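Local coordinates for protein N-alpha-acetyltransferase 35, NatC auxiliary subunit (Saccharomyces cerevisiae, PDB 6YGA) that serves as the auxiliary subunit of the NatC N-terminal acetyltransferase, which acetylates the N-terminal methionine of the L-A virus Gag protein, at residues Arg340-Ile348 and Leu396-Asn405; Leu55-Ser64 and Gln278-Pro287. All coordinates share one frame; numbering follows the deposited sequence.

Contact 1 (Arg340-Ile348 and Leu396-Asn405); sequences RILFPLFFI and LEWYQNCSQN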
loop_
_atom_site.group_PDB
_atom_site.type_symbol
_atom_site.label_atom_id
_atom_site.label_comp_id
_atom_site.label_asym_id
_atom_site.label_seq_id
_atom_site.Cartn_x
_atom_site.Cartn_y
_atom_site.Cartn_z
ATOM N N ARG B 340 6.454 -4.979 -10.666
ATOM C CA ARG B 340 6.779 -5.274 -9.274
ATOM C C ARG B 340 6.408 -6.706 -8.908
ATOM O O ARG B 340 7.086 -7.336 -8.090
ATOM C CB ARG B 340 6.092 -4.276 -8.345
ATOM C CG ARG B 340 6.653 -2.870 -8.465
ATOM C CD ARG B 340 6.244 -1.974 -7.309
ATOM N NE ARG B 340 4.830 -1.615 -7.348
ATOM C CZ ARG B 340 3.909 -2.104 -6.523
ATOM N NH1 ARG B 340 4.251 -2.979 -5.586
ATOM N NH2 ARG B 340 2.646 -1.713 -6.632
ATOM N N ILE B 341 5.330 -7.237 -9.485
ATOM C CA ILE B 341 5.042 -8.657 -9.313
ATOM C C ILE B 341 6.047 -9.492 -10.087
ATOM O O ILE B 341 6.468 -10.565 -9.637
ATOM C CB ILE B 341 3.602 -8.973 -9.753
ATOM C CG1 ILE B 341 2.599 -8.123 -8.975
ATOM C CG2 ILE B 341 3.300 -10.462 -9.575
ATOM C CD1 ILE B 341 1.161 -8.303 -9.439
ATOM N N LEU B 342 6.453 -9.008 -11.261
ATOM C CA LEU B 342 7.283 -9.807 -12.154
ATOM C C LEU B 342 8.660 -10.068 -11.557
ATOM O O LEU B 342 9.197 -11.177 -11.685
ATOM C CB LEU B 342 7.404 -9.105 -13.508
ATOM C CG LEU B 342 7.921 -9.960 -14.662
ATOM C CD1 LEU B 342 6.981 -11.124 -14.902
ATOM C CD2 LEU B 342 8.068 -9.115 -15.917
ATOM N N PHE B 343 9.235 -9.070 -10.881
ATOM C CA PHE B 343 10.614 -9.193 -10.411
ATOM C C PHE B 343 10.824 -10.376 -9.470
ATOM O O PHE B 343 11.708 -11.202 -9.753
ATOM C CB PHE B 343 11.062 -7.869 -9.780
ATOM C CG PHE B 343 12.263 -8.003 -8.897
ATOM C CD1 PHE B 343 13.522 -8.225 -9.436
ATOM C CD2 PHE B 343 12.134 -7.910 -7.525
ATOM C CE1 PHE B 343 14.624 -8.353 -8.617
ATOM C CE2 PHE B 343 13.232 -8.035 -6.700
ATOM C CZ PHE B 343 14.479 -8.257 -7.245
ATOM N N PRO B 344 10.070 -10.547 -8.374
ATOM C CA PRO B 344 10.341 -11.717 -7.518
ATOM C C PRO B 344 10.103 -13.044 -8.218
ATOM O O PRO B 344 10.832 -14.008 -7.954
ATOM C CB PRO B 344 9.391 -11.511 -6.329
ATOM C CG PRO B 344 9.107 -10.051 -6.322
ATOM C CD PRO B 344 9.032 -9.690 -7.773
ATOM N N LEU B 345 9.113 -13.123 -9.111
ATOM C CA LEU B 345 8.880 -14.366 -9.843
ATOM C C LEU B 345 9.965 -14.614 -10.882
ATOM O O LEU B 345 10.341 -15.767 -11.122
ATOM C CB LEU B 345 7.505 -14.332 -10.508
ATOM C CG LEU B 345 6.342 -14.177 -9.531
ATOM C CD1 LEU B 345 5.022 -14.012 -10.270
ATOM C CD2 LEU B 345 6.301 -15.376 -8.599
ATOM N N PHE B 346 10.472 -13.549 -11.504
ATOM C CA PHE B 346 11.584 -13.658 -12.439
ATOM C C PHE B 346 12.903 -13.911 -11.719
ATOM O O PHE B 346 13.785 -14.586 -12.262
ATOM C CB PHE B 346 11.669 -12.379 -13.276
ATOM C CG PHE B 346 12.702 -12.422 -14.365
ATOM C CD1 PHE B 346 12.397 -12.962 -15.601
ATOM C CD2 PHE B 346 13.969 -11.900 -14.161
ATOM C CE1 PHE B 346 13.338 -13.000 -16.609
ATOM C CE2 PHE B 346 14.916 -11.932 -15.166
ATOM C CZ PHE B 346 14.598 -12.485 -16.393
ATOM N N PHE B 347 13.046 -13.387 -10.502
ATOM C CA PHE B 347 14.286 -13.527 -9.745
ATOM C C PHE B 347 14.354 -14.874 -9.034
ATOM O O PHE B 347 15.402 -15.529 -9.039
ATOM C CB PHE B 347 14.400 -12.372 -8.746
ATOM C CG PHE B 347 15.741 -12.257 -8.085
ATOM C CD1 PHE B 347 16.856 -11.868 -8.809
ATOM C CD2 PHE B 347 15.880 -12.504 -6.729
ATOM C CE1 PHE B 347 18.092 -11.752 -8.195
ATOM C CE2 PHE B 347 17.110 -12.387 -6.112
ATOM C CZ PHE B 347 18.217 -12.010 -6.846
ATOM N N ILE B 348 13.250 -15.299 -8.426
ATOM C CA ILE B 348 13.148 -16.572 -7.721
ATOM C C ILE B 348 12.249 -17.467 -8.560
ATOM O O ILE B 348 11.034 -17.242 -8.631
ATOM C CB ILE B 348 12.592 -16.387 -6.304
ATOM C CG1 ILE B 348 13.414 -15.337 -5.554
ATOM C CG2 ILE B 348 12.572 -17.706 -5.553
ATOM C CD1 ILE B 348 12.877 -15.000 -4.182
ATOM N N LEU B 396 16.055 -13.982 0.783
ATOM C CA LEU B 396 15.111 -13.928 -0.326
ATOM C C LEU B 396 13.914 -13.044 0.008
ATOM O O LEU B 396 13.426 -12.300 -0.850
ATOM C CB LEU B 396 14.654 -15.337 -0.697
ATOM C CG LEU B 396 15.719 -16.256 -1.297
ATOM C CD1 LEU B 396 15.068 -17.508 -1.859
ATOM C CD2 LEU B 396 16.524 -15.537 -2.371
ATOM N N GLU B 397 13.423 -13.110 1.250
ATOM C CA GLU B 397 12.343 -12.215 1.657
ATOM C C GLU B 397 12.785 -10.760 1.625
ATOM O O GLU B 397 11.976 -9.872 1.335
ATOM C CB GLU B 397 11.834 -12.587 3.051
ATOM C CG GLU B 397 11.046 -13.887 3.092
ATOM C CD GLU B 397 10.651 -14.292 4.498
ATOM O OE1 GLU B 397 10.913 -13.517 5.442
ATOM O OE2 GLU B 397 10.079 -15.390 4.658
ATOM N N TRP B 398 14.062 -10.497 1.912
ATOM C CA TRP B 398 14.574 -9.133 1.817
ATOM C C TRP B 398 14.499 -8.621 0.382
ATOM O O TRP B 398 14.124 -7.467 0.147
ATOM C CB TRP B 398 16.009 -9.071 2.346
ATOM C CG TRP B 398 16.627 -7.711 2.243
ATOM C CD1 TRP B 398 16.618 -6.729 3.191
ATOM C CD2 TRP B 398 17.339 -7.176 1.119
ATOM N NE1 TRP B 398 17.282 -5.618 2.730
ATOM C CE2 TRP B 398 17.734 -5.867 1.461
ATOM C CE3 TRP B 398 17.683 -7.679 -0.139
ATOM C CZ2 TRP B 398 18.456 -5.052 0.587
ATOM C CZ3 TRP B 398 18.399 -6.868 -1.006
ATOM C CH2 TRP B 398 18.776 -5.570 -0.639
ATOM N N TYR B 399 14.848 -9.466 -0.591
ATOM C CA TYR B 399 14.760 -9.062 -1.992
ATOM C C TYR B 399 13.315 -8.804 -2.395
ATOM O O TYR B 399 13.014 -7.825 -3.088
ATOM C CB TYR B 399 15.376 -10.132 -2.893
ATOM C CG TYR B 399 16.877 -10.041 -3.049
ATOM C CD1 TYR B 399 17.444 -9.250 -4.042
ATOM C CD2 TYR B 399 17.726 -10.753 -2.212
ATOM C CE1 TYR B 399 18.813 -9.164 -4.192
ATOM C CE2 TYR B 399 19.099 -10.674 -2.354
ATOM C CZ TYR B 399 19.636 -9.876 -3.347
ATOM O OH TYR B 399 21.000 -9.788 -3.501
ATOM N N GLN B 400 12.405 -9.686 -1.973
ATOM C CA GLN B 400 11.003 -9.555 -2.353
ATOM C C GLN B 400 10.390 -8.284 -1.778
ATOM O O GLN B 400 9.547 -7.649 -2.421
ATOM C CB GLN B 400 10.224 -10.792 -1.899
ATOM C CG GLN B 400 8.762 -10.798 -2.308
ATOM C CD GLN B 400 8.171 -12.197 -2.353
ATOM O OE1 GLN B 400 8.878 -13.178 -2.590
ATOM N NE2 GLN B 400 6.866 -12.292 -2.127
ATOM N N ASN B 401 10.810 -7.890 -0.574
ATOM C CA ASN B 401 10.289 -6.669 0.028
ATOM C C ASN B 401 10.652 -5.428 -0.779
ATOM O O ASN B 401 9.946 -4.417 -0.692
ATOM C CB ASN B 401 10.797 -6.539 1.465
ATOM C CG ASN B 401 10.205 -5.350 2.186
ATOM O OD1 ASN B 401 9.017 -5.335 2.511
ATOM N ND2 ASN B 401 11.030 -4.348 2.448
ATOM N N CYS B 402 11.721 -5.488 -1.580
ATOM C CA CYS B 402 12.138 -4.318 -2.346
ATOM C C CYS B 402 11.119 -3.927 -3.407
ATOM O O CYS B 402 11.034 -2.749 -3.768
ATOM C CB CYS B 402 13.496 -4.562 -3.000
ATOM S SG CYS B 402 14.853 -4.702 -1.828
ATOM N N SER B 403 10.345 -4.880 -3.922
ATOM C CA SER B 403 9.379 -4.566 -4.963
ATOM C C SER B 403 7.987 -4.279 -4.411
ATOM O O SER B 403 7.018 -4.280 -5.176
ATOM C CB SER B 403 9.313 -5.701 -5.986
ATOM O OG SER B 403 8.586 -6.794 -5.468
ATOM N N GLN B 404 7.864 -4.034 -3.108
ATOM C CA GLN B 404 6.586 -3.634 -2.544
ATOM C C GLN B 404 6.351 -2.146 -2.797
ATOM O O GLN B 404 7.254 -1.410 -3.202
ATOM C CB GLN B 404 6.538 -3.943 -1.047
ATOM C CG GLN B 404 6.777 -5.409 -0.713
ATOM C CD GLN B 404 5.822 -6.329 -1.445
ATOM O OE1 GLN B 404 4.615 -6.089 -1.479
ATOM N NE2 GLN B 404 6.361 -7.383 -2.049
ATOM N N ASN B 405 5.119 -1.696 -2.558
ATOM C CA ASN B 405 4.846 -0.276 -2.716
ATOM C C ASN B 405 5.540 0.519 -1.609
ATOM O O ASN B 405 6.096 -0.036 -0.657
ATOM C CB ASN B 405 3.340 0.002 -2.739
ATOM C CG ASN B 405 2.651 -0.320 -1.423
ATOM O OD1 ASN B 405 2.857 0.357 -0.414
ATOM N ND2 ASN B 405 1.798 -1.337 -1.439
HETATM O O HOH W 1 3.337 -3.830 -2.584
#

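Contact 2 (Leu55-Ser64 and Gln278-Pro287); sequences LEVNNSKLDS and QKHRSNQFPP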
loop_
_atom_site.group_PDB
_atom_site.type_symbol
_atom_site.label_atom_id
_atom_site.label_comp_id
_atom_site.label_asym_id
_atom_site.label_seq_id
_atom_site.Cartn_x
_atom_site.Cartn_y
_atom_site.Cartn_z
ATOM N N LEU B 55 -24.143 -5.213 2.755
ATOM C CA LEU B 55 -24.921 -4.329 1.908
ATOM C C LEU B 55 -26.228 -3.951 2.603
ATOM O O LEU B 55 -26.586 -4.495 3.652
ATOM C CB LEU B 55 -25.196 -4.997 0.563
ATOM C CG LEU B 55 -23.972 -5.523 -0.192
ATOM C CD1 LEU B 55 -24.414 -6.270 -1.438
ATOM C CD2 LEU B 55 -23.016 -4.392 -0.552
ATOM N N GLU B 56 -26.947 -3.002 2.004
ATOM C CA GLU B 56 -28.221 -2.549 2.550
ATOM C C GLU B 56 -29.149 -2.147 1.413
ATOM O O GLU B 56 -28.775 -1.334 0.560
ATOM C CB GLU B 56 -28.025 -1.378 3.516
ATOM C CG GLU B 56 -29.199 -1.181 4.456
ATOM C CD GLU B 56 -28.845 -0.364 5.677
ATOM O OE1 GLU B 56 -28.653 0.862 5.542
ATOM O OE2 GLU B 56 -28.747 -0.953 6.774
ATOM N N VAL B 57 -30.360 -2.709 1.411
ATOM C CA VAL B 57 -31.304 -2.452 0.331
ATOM C C VAL B 57 -31.893 -1.056 0.486
ATOM O O VAL B 57 -31.955 -0.499 1.589
ATOM C CB VAL B 57 -32.411 -3.523 0.305
ATOM C CG1 VAL B 57 -31.806 -4.902 0.094
ATOM C CG2 VAL B 57 -33.229 -3.490 1.594
ATOM N N ASN B 58 -32.310 -0.474 -0.640
ATOM C CA ASN B 58 -32.934 0.849 -0.667
ATOM C C ASN B 58 -32.007 1.931 -0.110
ATOM O O ASN B 58 -32.463 2.968 0.380
ATOM C CB ASN B 58 -34.279 0.837 0.069
ATOM C CG ASN B 58 -35.306 -0.038 -0.625
ATOM O OD1 ASN B 58 -35.399 -0.045 -1.850
ATOM N ND2 ASN B 58 -36.069 -0.796 0.156
ATOM N N ASN B 59 -30.700 1.684 -0.175
ATOM C CA ASN B 59 -29.669 2.676 0.117
ATOM C C ASN B 59 -28.883 2.867 -1.172
ATOM O O ASN B 59 -28.181 1.951 -1.612
ATOM C CB ASN B 59 -28.767 2.225 1.265
ATOM C CG ASN B 59 -27.825 3.319 1.737
ATOM O OD1 ASN B 59 -27.320 4.111 0.941
ATOM N ND2 ASN B 59 -27.591 3.370 3.042
ATOM N N SER B 60 -29.017 4.049 -1.776
ATOM C CA SER B 60 -28.435 4.296 -3.094
ATOM C C SER B 60 -26.954 3.944 -3.132
ATOM O O SER B 60 -26.472 3.356 -4.107
ATOM C CB SER B 60 -28.645 5.759 -3.486
ATOM O OG SER B 60 -29.988 6.156 -3.267
ATOM N N LYS B 61 -26.220 4.279 -2.072
ATOM C CA LYS B 61 -24.777 4.081 -2.052
ATOM C C LYS B 61 -24.373 2.657 -1.683
ATOM O O LYS B 61 -23.206 2.297 -1.868
ATOM C CB LYS B 61 -24.136 5.081 -1.084
ATOM C CG LYS B 61 -24.716 6.489 -1.174
ATOM C CD LYS B 61 -23.730 7.549 -0.694
ATOM C CE LYS B 61 -23.523 7.508 0.814
ATOM N NZ LYS B 61 -22.453 8.454 1.251
ATOM N N LEU B 62 -25.304 1.837 -1.191
ATOM C CA LEU B 62 -25.013 0.461 -0.799
ATOM C C LEU B 62 -25.852 -0.572 -1.546
ATOM O O LEU B 62 -25.772 -1.764 -1.222
ATOM C CB LEU B 62 -25.216 0.283 0.709
ATOM C CG LEU B 62 -24.132 0.814 1.646
ATOM C CD1 LEU B 62 -24.602 0.762 3.092
ATOM C CD2 LEU B 62 -22.844 0.027 1.473
ATOM N N ASP B 63 -26.650 -0.162 -2.531
ATOM C CA ASP B 63 -27.540 -1.070 -3.255
ATOM C C ASP B 63 -27.261 -0.935 -4.747
ATOM O O ASP B 63 -27.636 0.068 -5.364
ATOM C CB ASP B 63 -29.010 -0.766 -2.941
ATOM C CG ASP B 63 -29.958 -1.879 -3.378
ATOM O OD1 ASP B 63 -29.593 -2.677 -4.265
ATOM O OD2 ASP B 63 -31.081 -1.951 -2.834
ATOM N N SER B 64 -26.614 -1.952 -5.328
ATOM C CA SER B 64 -26.329 -1.954 -6.759
ATOM C C SER B 64 -27.573 -2.210 -7.604
ATOM O O SER B 64 -27.543 -1.976 -8.818
ATOM C CB SER B 64 -25.251 -2.994 -7.077
ATOM O OG SER B 64 -25.557 -4.252 -6.498
ATOM N N GLN B 278 -22.554 -4.385 -12.828
ATOM C CA GLN B 278 -22.679 -4.307 -11.378
ATOM C C GLN B 278 -24.117 -4.515 -10.932
ATOM O O GLN B 278 -24.359 -4.969 -9.810
ATOM C CB GLN B 278 -22.170 -2.959 -10.868
ATOM C CG GLN B 278 -20.747 -2.622 -11.277
ATOM C CD GLN B 278 -20.264 -1.304 -10.688
ATOM O OE1 GLN B 278 -20.450 -1.033 -9.501
ATOM N NE2 GLN B 278 -19.641 -0.478 -11.520
ATOM N N LYS B 279 -25.084 -4.194 -11.787
ATOM C CA LYS B 279 -26.475 -4.216 -11.355
ATOM C C LYS B 279 -27.117 -5.584 -11.547
ATOM O O LYS B 279 -27.974 -5.974 -10.745
ATOM C CB LYS B 279 -27.264 -3.136 -12.104
ATOM C CG LYS B 279 -28.759 -3.131 -11.841
ATOM C CD LYS B 279 -29.411 -1.894 -12.446
ATOM C CE LYS B 279 -30.895 -1.837 -12.124
ATOM N NZ LYS B 279 -31.475 -0.482 -12.350
ATOM N N HIS B 280 -26.712 -6.328 -12.573
ATOM C CA HIS B 280 -27.381 -7.573 -12.929
ATOM C C HIS B 280 -26.557 -8.821 -12.649
ATOM O O HIS B 280 -27.122 -9.850 -12.267
ATOM C CB HIS B 280 -27.781 -7.533 -14.405
ATOM C CG HIS B 280 -28.859 -6.539 -14.706
ATOM N ND1 HIS B 280 -28.595 -5.250 -15.119
ATOM C CD2 HIS B 280 -30.207 -6.644 -14.640
ATOM C CE1 HIS B 280 -29.735 -4.608 -15.303
ATOM N NE2 HIS B 280 -30.727 -5.431 -15.020
ATOM N N ARG B 281 -25.239 -8.769 -12.822
ATOM C CA ARG B 281 -24.400 -9.886 -12.414
ATOM C C ARG B 281 -24.302 -9.924 -10.892
ATOM O O ARG B 281 -24.452 -8.903 -10.215
ATOM C CB ARG B 281 -23.014 -9.773 -13.057
ATOM C CG ARG B 281 -21.965 -10.748 -12.531
ATOM C CD ARG B 281 -20.845 -10.967 -13.533
ATOM N NE ARG B 281 -21.133 -12.088 -14.422
ATOM C CZ ARG B 281 -20.681 -13.324 -14.234
ATOM N NH1 ARG B 281 -19.911 -13.599 -13.191
ATOM N NH2 ARG B 281 -20.993 -14.285 -15.093
ATOM N N SER B 282 -24.102 -11.128 -10.353
ATOM C CA SER B 282 -23.930 -11.304 -8.915
ATOM C C SER B 282 -22.833 -10.389 -8.394
ATOM O O SER B 282 -21.692 -10.440 -8.863
ATOM C CB SER B 282 -23.604 -12.766 -8.599
ATOM O OG SER B 282 -24.758 -13.577 -8.705
ATOM N N ASN B 283 -23.189 -9.546 -7.427
ATOM C CA ASN B 283 -22.281 -8.542 -6.885
ATOM C C ASN B 283 -22.490 -8.456 -5.382
ATOM O O ASN B 283 -23.605 -8.194 -4.922
ATOM C CB ASN B 283 -22.517 -7.178 -7.548
ATOM C CG ASN B 283 -21.527 -6.121 -7.093
ATOM O OD1 ASN B 283 -20.551 -6.417 -6.400
ATOM N ND2 ASN B 283 -21.770 -4.876 -7.492
ATOM N N GLN B 284 -21.421 -8.682 -4.621
ATOM C CA GLN B 284 -21.458 -8.596 -3.169
ATOM C C GLN B 284 -20.882 -7.287 -2.643
ATOM O O GLN B 284 -20.694 -7.147 -1.432
ATOM C CB GLN B 284 -20.708 -9.777 -2.546
ATOM C CG GLN B 284 -21.243 -11.143 -2.947
ATOM C CD GLN B 284 -20.630 -12.266 -2.136
ATOM O OE1 GLN B 284 -19.970 -12.030 -1.125
ATOM N NE2 GLN B 284 -20.846 -13.500 -2.578
ATOM N N PHE B 285 -20.605 -6.330 -3.520
ATOM C CA PHE B 285 -19.961 -5.077 -3.167
ATOM C C PHE B 285 -20.865 -3.896 -3.501
ATOM O O PHE B 285 -21.756 -4.009 -4.351
ATOM C CB PHE B 285 -18.623 -4.933 -3.909
ATOM C CG PHE B 285 -17.604 -5.966 -3.522
ATOM C CD1 PHE B 285 -17.585 -7.209 -4.136
ATOM C CD2 PHE B 285 -16.665 -5.696 -2.539
ATOM C CE1 PHE B 285 -16.648 -8.162 -3.774
ATOM C CE2 PHE B 285 -15.726 -6.643 -2.175
ATOM C CZ PHE B 285 -15.717 -7.877 -2.792
ATOM N N PRO B 286 -20.671 -2.752 -2.847
ATOM C CA PRO B 286 -21.476 -1.563 -3.169
ATOM C C PRO B 286 -21.182 -1.077 -4.577
ATOM O O PRO B 286 -20.101 -1.349 -5.121
ATOM C CB PRO B 286 -21.027 -0.533 -2.120
ATOM C CG PRO B 286 -20.421 -1.341 -1.019
ATOM C CD PRO B 286 -19.789 -2.522 -1.690
ATOM N N PRO B 287 -22.116 -0.364 -5.203
ATOM C CA PRO B 287 -21.869 0.145 -6.555
ATOM C C PRO B 287 -20.850 1.273 -6.552
ATOM O O PRO B 287 -20.770 2.067 -5.612
ATOM C CB PRO B 287 -23.246 0.646 -6.997
ATOM C CG PRO B 287 -23.923 1.017 -5.729
ATOM C CD PRO B 287 -23.453 0.012 -4.710
#

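Contact 1 (Arg340-Ile348 and Leu396-Asn405)
Two antiparallel helices of the region resembling TPR repeats, 337-347 and 386-402, pack here through Arg-340, Pro-344 and Phe-347 on one and Gln-400 and Tyr-399 on the other, with Ser-403 just past its last turn; the axes of 340-347 and 396-402 approach to 9.3 Å, their directions 156° apart. At the polar end two hydrogen bonds run in opposite directions. Ser-403 OG donates to the backbone O of Arg-340 at 3.1 Å, and Arg-340 NH1 returns a nearly straight bond (167°) to Ser-403 O, which lies in the guanidinium plane. A bend at chi3 (-71°) curls the arginine around that carbonyl, while Asn-405 CA sits over one guanidinium face. Water 1 accepts hydrogen bonds from Arg-340 NH1 and Asn-405 N and donates one to Gln-404 OE1; Gln-404 NE2 bonds Ile-170 O and Gln-400 O. Arg-340 NH2 also forms a salt bridge with Asp-176, and its NE bonds Arg-335 O.

Further along, Pro-344 CG rests 3.4 Å from Ser-403 OG, and the proline ring crosses the Gln-400 side chain at about a right angle. Phe-347 and Tyr-399 form an offset stack, centroids 5.0 Å apart, with Phe-347 CE2 over one tyrosine face and Trp-398 over the opposite one. The edge of Phe-343 meets Tyr-399 O, and Ile-348 CD1 reaches Leu-396 CB. Apolar packing thus fills one end; at the other a buried arginine, probably charged, is compensated by Asp-176 and backbone carbonyls.

Contact 2 (Leu55-Ser64 and Gln278-Pro287)
With CG anti to its carbonyl carbon (chi1 -53°), Leu-55 sends both methyls against the backbone of Gln-284 to Pro-286; Ser-64, at chi1 50°, holds OG between its own N and carbonyl carbon, on the side of Gln-278 and Asn-283. Leu-55 CD2 lies 3.7 Å from Pro-286 N, and CD1 faces Gln-284 O. Leu-62 points its CB away from the other segment, yet its CD2 comes back to Pro-286 CG at 3.7 Å, the two side chains running side by side. Pro-287 fits into the bend of 60-64: its CG meets Ser-60 O and Asp-63 O, and its CD lies 3.8 Å from Ser-64 N. At the far end Ser-64 CB approaches Gln-278 O, while Ser-64 O receives a CA-H...O contact from Lys-279 CA at 3.5 Å, with Lys-279 CG close by.

Each loop also braces itself. Asn-59 OD1 accepts from Lys-61 N in an Asx turn, and Asn-283 OD1 does the same for Phe-285 N at 2.9 Å, the donor standing above the carbonyl plane. Asp-63 OD2 takes Asn-58 N on its anti lone pair and is salt-bridged to Arg-22 of the N-alpha-acetyltransferase 38 chain, whose Arg-51 bonds Ser-64 OG. The contact thus sets the end of helix 276-280 and the loop after it against 60-64 and Leu-55 of strand 55-56; with the N-alpha-acetyltransferase 30 chain nearby, that strand pairs in parallel with one of N-alpha-acetyltransferase 38.

From the N terminus, the chain passes strand 55-56 and the loop that follows it, then runs through 213 residues, a little over half of them helical, before 278-287 returns to close contact 2. Contact 1 opens only afterwards, at 340, and closes a much shorter excursion of 47 residues that includes helix 360-372. The two loops therefore follow in series, neither nested nor crossed. The centres of contact 1 and contact 2 are 37 Å apart, and the nearest atoms of contact 1 and contact 2 are about 18 Å apart. Contact 2 ties an N-terminal segment to the end of helix 276-280 beside both partner subunits; contact 1 joins helices 337-347 and 386-402 near the centre of the chain.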